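Local coordinates for cobalamin biosynthesis protein CobN (Mycobacterium tuberculosis, PDB 7C6O) that probably serves as the large, catalytic subunit of cobaltochelatase, inserting cobalt into the corrin ring during cobalamin biosynthesis, at residues A[286-291]-A[324-329]. Residues are numbered along the deposited sequence; the frame is centred on the assembly and turned at random.
Sequences GLCLTS and VPFSFK
L287 N reaches V324 O at 3.1 Å, the donor above the carbonyl plane, and F326 N answers by bonding L287 O at 3.0 Å. L289 N donates to S327 O, while K329 N is held by two weak bonds, to L289 O and S291 O. Between L287–P325 and C288–S327 the pairing slips by one residue, a beta bulge in a parallel pair, with F326 as the extra residue. These are neighbouring strands, 283-289 and 321-331, of a mixed, mostly parallel sheet, joined through helices 293-298 and 305-313.

Apolar packing on one face joins L289 to P325 and F328: L289 CG lies 3.7 Å from P325 CB, and L289 CD1 lies 3.5 Å from F328 CE1, L289 and F328 lying side by side and pointing the same way. On the opposite face C288 SG sits 3.2 Å from S327 OG. C288 SG also lies 4.1 Å from the centroid of the F326 ring, an oblique sulfur-aromatic contact; F326 CG, set between backbone N and carbonyl carbon (chi1 74°), brings the ring edge to G286 O. K329 extends its methylenes along T290, K329 CD 3.4 Å from T290 O, and a water bonded to that carbonyl weakly engages K329 NZ.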
loop_
_atom_site.group_PDB
_atom_site.type_symbol
_atom_site.label_atom_id
_atom_site.label_comp_id
_atom_site.label_asym_id
_atom_site.label_seq_id
_atom_site.Cartn_x
_atom_site.Cartn_y
_atom_site.Cartn_z
ATOM N N GLY A 286 -11.110 -14.250 7.046
ATOM C CA GLY A 286 -12.505 -13.937 6.820
ATOM C C GLY A 286 -12.929 -12.836 7.765
ATOM O O GLY A 286 -12.892 -13.017 8.985
ATOM N N LEU A 287 -13.319 -11.687 7.225
ATOM C CA LEU A 287 -13.535 -10.511 8.054
ATOM C C LEU A 287 -14.867 -10.612 8.791
ATOM O O LEU A 287 -15.891 -10.981 8.206
ATOM C CB LEU A 287 -13.482 -9.244 7.202
ATOM C CG LEU A 287 -12.214 -9.066 6.359
ATOM C CD1 LEU A 287 -12.304 -7.807 5.516
ATOM C CD2 LEU A 287 -10.966 -9.038 7.238
ATOM N N CYS A 288 -14.841 -10.302 10.082
ATOM C CA CYS A 288 -16.027 -10.256 10.933
ATOM C C CYS A 288 -16.061 -8.857 11.538
ATOM O O CYS A 288 -15.397 -8.597 12.545
ATOM C CB CYS A 288 -15.979 -11.331 12.012
ATOM S SG CYS A 288 -15.895 -13.010 11.371
ATOM N N LEU A 289 -16.823 -7.961 10.922
ATOM C CA LEU A 289 -16.749 -6.557 11.290
ATOM C C LEU A 289 -17.352 -6.321 12.668
ATOM O O LEU A 289 -18.378 -6.907 13.027
ATOM C CB LEU A 289 -17.461 -5.693 10.251
ATOM C CG LEU A 289 -16.955 -5.851 8.816
ATOM C CD1 LEU A 289 -17.450 -4.708 7.947
ATOM C CD2 LEU A 289 -15.436 -5.937 8.785
ATOM N N THR A 290 -16.695 -5.464 13.447
ATOM C CA THR A 290 -17.232 -5.002 14.721
ATOM C C THR A 290 -18.177 -3.821 14.554
ATOM O O THR A 290 -18.397 -3.064 15.507
ATOM C CB THR A 290 -16.092 -4.634 15.674
ATOM O OG1 THR A 290 -15.331 -3.557 15.119
ATOM C CG2 THR A 290 -15.181 -5.826 15.891
ATOM N N SER A 291 -18.728 -3.653 13.357
ATOM C CA SER A 291 -19.685 -2.620 13.007
ATOM C C SER A 291 -20.874 -3.265 12.308
ATOM O O SER A 291 -20.739 -4.346 11.726
ATOM C CB SER A 291 -19.042 -1.562 12.097
ATOM O OG SER A 291 -18.304 -2.175 11.055
ATOM N N VAL A 324 -13.053 -10.939 2.473
ATOM C CA VAL A 324 -14.162 -9.990 2.545
ATOM C C VAL A 324 -14.919 -10.206 3.853
ATOM O O VAL A 324 -14.684 -11.214 4.536
ATOM C CB VAL A 324 -15.089 -10.143 1.323
ATOM C CG1 VAL A 324 -14.307 -9.963 0.024
ATOM C CG2 VAL A 324 -15.801 -11.489 1.345
ATOM N N PRO A 325 -15.828 -9.307 4.249
ATOM C CA PRO A 325 -16.585 -9.528 5.492
ATOM C C PRO A 325 -17.760 -10.467 5.261
ATOM O O PRO A 325 -18.598 -10.226 4.391
ATOM C CB PRO A 325 -17.071 -8.124 5.876
ATOM C CG PRO A 325 -16.400 -7.172 4.915
ATOM C CD PRO A 325 -16.101 -7.973 3.694
ATOM N N PHE A 326 -17.823 -11.546 6.045
ATOM C CA PHE A 326 -18.946 -12.469 5.960
ATOM C C PHE A 326 -19.875 -12.410 7.166
ATOM O O PHE A 326 -20.913 -13.079 7.157
ATOM C CB PHE A 326 -18.451 -13.912 5.770
ATOM C CG PHE A 326 -17.861 -14.528 7.008
ATOM C CD1 PHE A 326 -16.537 -14.305 7.346
ATOM C CD2 PHE A 326 -18.627 -15.351 7.822
ATOM C CE1 PHE A 326 -15.989 -14.879 8.478
ATOM C CE2 PHE A 326 -18.085 -15.927 8.957
ATOM C CZ PHE A 326 -16.766 -15.692 9.286
ATOM N N SER A 327 -19.535 -11.640 8.200
ATOM C CA SER A 327 -20.428 -11.459 9.337
ATOM C C SER A 327 -20.221 -10.063 9.903
ATOM O O SER A 327 -19.186 -9.428 9.680
ATOM C CB SER A 327 -20.207 -12.522 10.421
ATOM O OG SER A 327 -18.990 -12.314 11.109
ATOM N N PHE A 328 -21.227 -9.587 10.634
ATOM C CA PHE A 328 -21.269 -8.207 11.095
ATOM C C PHE A 328 -21.828 -8.154 12.508
ATOM O O PHE A 328 -22.762 -8.887 12.846
ATOM C CB PHE A 328 -22.115 -7.336 10.153
ATOM C CG PHE A 328 -21.639 -7.362 8.725
ATOM C CD1 PHE A 328 -20.767 -6.394 8.252
ATOM C CD2 PHE A 328 -22.046 -8.368 7.864
ATOM C CE1 PHE A 328 -20.319 -6.425 6.943
ATOM C CE2 PHE A 328 -21.597 -8.407 6.556
ATOM C CZ PHE A 328 -20.735 -7.434 6.096
ATOM N N LYS A 329 -21.247 -7.276 13.320
ATOM C CA LYS A 329 -21.603 -7.158 14.728
ATOM C C LYS A 329 -22.939 -6.440 14.864
ATOM O O LYS A 329 -23.103 -5.320 14.369
ATOM C CB LYS A 329 -20.494 -6.415 15.471
ATOM C CG LYS A 329 -20.809 -6.000 16.897
ATOM C CD LYS A 329 -19.530 -5.549 17.599
ATOM C CE LYS A 329 -19.804 -4.930 18.957
ATOM N NZ LYS A 329 -20.497 -3.616 18.849
HETATM O O HOH W 1 -17.655 -1.870 17.862
#